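Local atomic coordinates of O-methyltransferase (Coxiella burnetii, PDB entry 3TR6), a protein that probably transfers methyl groups from S-adenosylmethionine to hydroxyl groups of as yet undefined substrates, as a member of the class I O-methyltransferase family. Residues Met46-Glu51 / Leu143-Ala148; Glu107-Glu110 / Leu114-Lys117. One frame throughout, in Å; residues are numbered along the deposited sequence.

Contact 1. Residues Met46-Glu51 / Leu143-Ala148; sequences MQTAPE and LIYIDA. With NI (nickel (II) ion), chain B; SAH (S-adenosyl-L-homocysteine), chain C.
Thr-48 and Tyr-145 approach from opposite directions, and the homocysteine end of S-adenosylhomocysteine lies beside their meeting point. Thr-48 OG1 arrives at the edge of the tyrosine ring, near its plane, 3.2 Å from Tyr-145 OH. The threonine splits its branches: CG2 stands anti to the backbone N and passes 3.7 Å from Tyr-145 OH, whereas OG1, beside the backbone N (chi1 -61°), donates a hydrogen bond to OXT of the ligand at 2.7 Å. The amide of Thr-48 adds a weak bond to the other carboxylate oxygen. Tyr-145 OH has its main polar partner in Gln-52, so the phenol is anchored mainly on helix 50-63, with a weak link to the metal ligand Asp-173.

Asp-147, just past strand 141-146, turns its carboxylate into the same pocket with CG anti to the backbone N (chi1 -174°). Its two oxygens divide the work. OD1 accepts a hydrogen bond from the ligand amino nitrogen N at 3.0 Å, and OD2 binds nickel at 2.6 Å; Asp-173 and Asn-174 belong to the same metal site. Selenomethionine Met-46, bent at its last torsion, runs alongside the thioether, its SE 3.8 Å from the ligand SD, while Ala-148 CB lies 3.5 Å from the ribose O4'.

The cofactor product is thus held at both ends of its amino acid, carboxylate by Thr-48 and amine by Asp-147. One carboxylate serving both amine and metal couples their positions, which would be consistent with metal-dependent O-methyl transfer, as in relatives of this family.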
# COMPACT_ATOMS: atom_id res chain seq x y z
N MSE A 46 -4.01 16.90 13.67
CA MSE A 46 -4.91 15.92 13.07
C MSE A 46 -4.82 15.92 11.54
O MSE A 46 -5.59 15.23 10.86
CB MSE A 46 -6.36 16.12 13.55
CG MSE A 46 -6.94 17.51 13.37
SE MSE A 46 -8.73 17.70 14.16
CE MSE A 46 -8.81 16.01 15.12
N GLN A 47 -3.88 16.68 11.01
CA GLN A 47 -3.65 16.72 9.57
C GLN A 47 -3.02 15.42 9.08
O GLN A 47 -2.23 14.79 9.79
CB GLN A 47 -2.76 17.91 9.20
CG GLN A 47 -2.69 18.19 7.71
CD GLN A 47 -1.84 19.41 7.39
OE1 GLN A 47 -0.90 19.73 8.12
NE2 GLN A 47 -2.19 20.11 6.32
N THR A 48 -3.38 15.02 7.86
CA THR A 48 -2.88 13.78 7.29
C THR A 48 -1.37 13.87 7.06
O THR A 48 -0.87 14.87 6.56
CB THR A 48 -3.59 13.45 5.96
OG1 THR A 48 -4.99 13.28 6.20
CG2 THR A 48 -3.03 12.17 5.35
N ALA A 49 -0.67 12.81 7.44
CA ALA A 49 0.77 12.73 7.23
C ALA A 49 1.10 12.79 5.74
O ALA A 49 0.46 12.11 4.93
CB ALA A 49 1.33 11.45 7.85
N PRO A 50 2.08 13.62 5.37
CA PRO A 50 2.45 13.78 3.96
C PRO A 50 2.68 12.43 3.28
O PRO A 50 2.25 12.22 2.15
CB PRO A 50 3.75 14.58 4.03
CG PRO A 50 3.62 15.36 5.28
CD PRO A 50 2.89 14.48 6.25
N GLU A 51 3.35 11.52 3.98
CA GLU A 51 3.68 10.22 3.40
C GLU A 51 2.45 9.32 3.26
O GLU A 51 2.36 8.54 2.31
CB GLU A 51 4.77 9.51 4.22
CG GLU A 51 4.37 9.16 5.64
CD GLU A 51 4.71 10.25 6.63
OE1 GLU A 51 4.65 11.44 6.26
OE2 GLU A 51 5.05 9.92 7.79
N LEU A 143 -13.23 4.79 -4.14
CA LEU A 143 -12.34 4.94 -3.01
C LEU A 143 -12.92 5.87 -1.96
O LEU A 143 -13.31 7.00 -2.27
CB LEU A 143 -10.98 5.47 -3.48
CG LEU A 143 -9.95 5.86 -2.42
CD1 LEU A 143 -9.67 4.70 -1.49
CD2 LEU A 143 -8.67 6.36 -3.06
N ILE A 144 -12.99 5.40 -0.72
CA ILE A 144 -13.45 6.24 0.38
C ILE A 144 -12.41 6.31 1.51
O ILE A 144 -11.97 5.29 2.03
CB ILE A 144 -14.81 5.76 0.93
CG1 ILE A 144 -15.86 5.76 -0.17
CG2 ILE A 144 -15.26 6.64 2.08
CD1 ILE A 144 -17.23 5.26 0.27
N TYR A 145 -12.02 7.53 1.87
CA TYR A 145 -11.04 7.77 2.92
C TYR A 145 -11.73 8.30 4.18
O TYR A 145 -12.28 9.40 4.18
CB TYR A 145 -9.98 8.75 2.44
CG TYR A 145 -8.93 9.13 3.47
CD1 TYR A 145 -8.20 8.15 4.15
CD2 TYR A 145 -8.64 10.46 3.74
CE1 TYR A 145 -7.23 8.50 5.08
CE2 TYR A 145 -7.67 10.82 4.66
CZ TYR A 145 -6.97 9.84 5.33
OH TYR A 145 -6.01 10.21 6.25
N ILE A 146 -11.70 7.50 5.24
CA ILE A 146 -12.38 7.83 6.48
C ILE A 146 -11.42 8.42 7.50
O ILE A 146 -10.56 7.72 8.03
CB ILE A 146 -13.05 6.59 7.10
CG1 ILE A 146 -14.02 5.96 6.10
CG2 ILE A 146 -13.73 6.96 8.41
CD1 ILE A 146 -14.58 4.63 6.56
N ASP A 147 -11.58 9.71 7.79
CA ASP A 147 -10.66 10.41 8.68
C ASP A 147 -11.33 11.60 9.38
O ASP A 147 -10.85 12.73 9.32
CB ASP A 147 -9.42 10.86 7.89
CG ASP A 147 -8.35 11.47 8.76
OD1 ASP A 147 -7.44 12.13 8.22
OD2 ASP A 147 -8.43 11.30 9.99
N ALA A 148 -12.45 11.33 10.04
CA ALA A 148 -13.18 12.36 10.78
C ALA A 148 -13.28 12.00 12.26
O ALA A 148 -12.33 11.50 12.85
CB ALA A 148 -14.56 12.55 10.18
NI NI B . -5.97 11.51 10.74
N SAH C . -8.07 14.25 6.23
CA SAH C . -7.91 15.48 6.95
CB SAH C . -7.99 15.27 8.45
CG SAH C . -9.21 15.81 9.15
SD SAH C . -9.22 15.77 10.94
C SAH C . -6.60 16.10 6.60
O SAH C . -6.12 16.98 7.37
OXT SAH C . -5.98 15.76 5.57
C5' SAH C . -10.90 15.56 11.53
C4' SAH C . -11.91 16.36 10.90
O4' SAH C . -13.22 15.71 11.08
C3' SAH C . -12.01 17.68 11.56
O3' SAH C . -11.82 18.66 10.63
C2' SAH C . -13.38 17.75 12.10
O2' SAH C . -13.91 19.00 11.93
C1' SAH C . -14.12 16.76 11.27
N9 SAH C . -15.37 16.25 11.83
C8 SAH C . -15.63 15.99 13.12
N7 SAH C . -16.89 15.54 13.20
C5 SAH C . -17.43 15.51 11.97
C6 SAH C . -18.68 15.14 11.46
N6 SAH C . -19.71 14.67 12.33
N1 SAH C . -18.90 15.24 10.14
C2 SAH C . -17.94 15.68 9.31
N3 SAH C . -16.74 16.05 9.77
C4 SAH C . -16.46 15.97 11.08

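Contact 2. Residues Glu107-Glu110 / Leu114-Lys117; sequences EYWE and LSDK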
# COMPACT_ATOMS: atom_id res chain seq x y z
N GLU A 107 -9.83 27.46 -0.55
CA GLU A 107 -8.84 28.41 -1.04
C GLU A 107 -7.70 27.68 -1.72
O GLU A 107 -7.30 28.04 -2.83
CB GLU A 107 -8.33 29.26 0.12
CG GLU A 107 -7.59 30.52 -0.27
CD GLU A 107 -7.18 31.33 0.95
OE1 GLU A 107 -8.05 31.61 1.81
OE2 GLU A 107 -5.98 31.65 1.05
N TYR A 108 -7.18 26.64 -1.07
CA TYR A 108 -6.02 25.93 -1.58
C TYR A 108 -6.32 25.03 -2.77
O TYR A 108 -5.49 24.90 -3.67
CB TYR A 108 -5.32 25.15 -0.46
CG TYR A 108 -4.25 25.96 0.26
CD1 TYR A 108 -2.92 25.85 -0.10
CD2 TYR A 108 -4.59 26.84 1.28
CE1 TYR A 108 -1.94 26.58 0.55
CE2 TYR A 108 -3.62 27.58 1.93
CZ TYR A 108 -2.30 27.45 1.56
OH TYR A 108 -1.33 28.18 2.20
N TRP A 109 -7.50 24.41 -2.79
CA TRP A 109 -7.83 23.54 -3.91
C TRP A 109 -8.31 24.31 -5.13
O TRP A 109 -8.34 23.78 -6.24
CB TRP A 109 -8.77 22.38 -3.52
CG TRP A 109 -10.23 22.71 -3.36
CD1 TRP A 109 -11.03 23.34 -4.27
CD2 TRP A 109 -11.07 22.36 -2.26
NE1 TRP A 109 -12.31 23.43 -3.78
CE2 TRP A 109 -12.36 22.83 -2.55
CE3 TRP A 109 -10.85 21.70 -1.04
CZ2 TRP A 109 -13.43 22.67 -1.67
CZ3 TRP A 109 -11.91 21.54 -0.17
CH2 TRP A 109 -13.19 22.03 -0.49
N GLU A 110 -8.68 25.57 -4.93
CA GLU A 110 -8.89 26.48 -6.05
C GLU A 110 -7.52 26.84 -6.62
O GLU A 110 -7.28 26.75 -7.82
CB GLU A 110 -9.61 27.75 -5.60
CG GLU A 110 -11.06 27.53 -5.16
CD GLU A 110 -11.68 28.78 -4.56
OE1 GLU A 110 -11.05 29.85 -4.63
OE2 GLU A 110 -12.81 28.68 -4.02
N LEU A 114 -8.43 22.68 -8.79
CA LEU A 114 -9.29 21.52 -8.58
C LEU A 114 -10.73 21.90 -8.23
O LEU A 114 -11.48 21.07 -7.72
CB LEU A 114 -8.72 20.62 -7.48
CG LEU A 114 -7.31 20.06 -7.68
CD1 LEU A 114 -6.83 19.35 -6.42
CD2 LEU A 114 -7.26 19.12 -8.87
N SER A 115 -11.10 23.14 -8.51
CA SER A 115 -12.44 23.61 -8.15
C SER A 115 -13.53 22.83 -8.87
O SER A 115 -14.66 22.72 -8.39
CB SER A 115 -12.58 25.11 -8.45
OG SER A 115 -11.77 25.88 -7.58
N ASP A 116 -13.18 22.27 -10.03
CA ASP A 116 -14.15 21.52 -10.83
C ASP A 116 -14.21 20.05 -10.42
O ASP A 116 -15.20 19.37 -10.68
CB ASP A 116 -13.82 21.65 -12.32
CG ASP A 116 -14.11 23.04 -12.85
OD1 ASP A 116 -15.09 23.67 -12.40
OD2 ASP A 116 -13.35 23.51 -13.73
N LYS A 117 -13.16 19.57 -9.76
CA LYS A 117 -13.09 18.18 -9.35
C LYS A 117 -13.50 17.94 -7.91
O LYS A 117 -14.06 16.90 -7.58
CB LYS A 117 -11.69 17.61 -9.60
CG LYS A 117 -11.38 17.39 -11.06
CD LYS A 117 -9.99 16.81 -11.25
CE LYS A 117 -9.70 16.56 -12.72
NZ LYS A 117 -8.33 16.02 -12.92
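Trp-109 O, near the C-terminal end of helix 99-111, accepts a hydrogen bond from Leu-114 N at 2.8 Å, closing the turn between this helix and strand 118-122 of the Rossmann-like methyltransferase fold. The donor lies five positions after the acceptor, one more than in an alpha-helical bond, so the chain is drawn back across the end of the helix as it leaves it.

Side chains fill in around this bond. Leu-114 CB rests 3.4 Å from Trp-109 O and meets Trp-109 CB at 4.3 Å, an apolar touch beside the polar one. The indole is swung between its own N and carbonyl carbon (chi1 78°), which brings CD1 obliquely to Ser-115, 4.1 Å from its CA. On the exposed side, Ser-115 OG lies against the aliphatic part of Glu-110, whose chain is extended beyond CG.

Farther out, the indole packs on Ile-118 and Leu-120 of strand 118-122 and on Ile-80 of helix 77-83, so the tryptophan is set between that helix and the edge of the sheet. Neighbouring Tyr-108 faces helix 28-40, where its hydroxyl is hydrogen-bonded to Glu-36. Residues Leu-114 to Lys-117 make a tight turn, and Lys-117 then pairs through its backbone with Leu-92 of strand 91-96 as the chain enters the sheet. That turn is closed by Lys-117 N, which donates to Leu-114 O at 3.0 Å.

Both contacts belong to one Rossmann-like domain, and their centres are 18 Å apart, with about 9 Å between nearest atoms and no touch. Contact 1 joins the loop before helix 50-63 to the end of strand 141-146, in the middle of the sheet; contact 2 falls between the two segments of contact 1 along the chain and turns it from helix 99-111 into edge strand 118-122. Contact 1 is close to the centre of the chain, contact 2 at its periphery. Helix 77-83 touches both: Ser-78 packs on Thr-48 and Tyr-145, Ile-80 on Trp-109. Contact 1 lines the cofactor and metal site, whereas contact 2 is packing at the sheet's edge, with the Trp-109 side chain about 10 Å from the ligand.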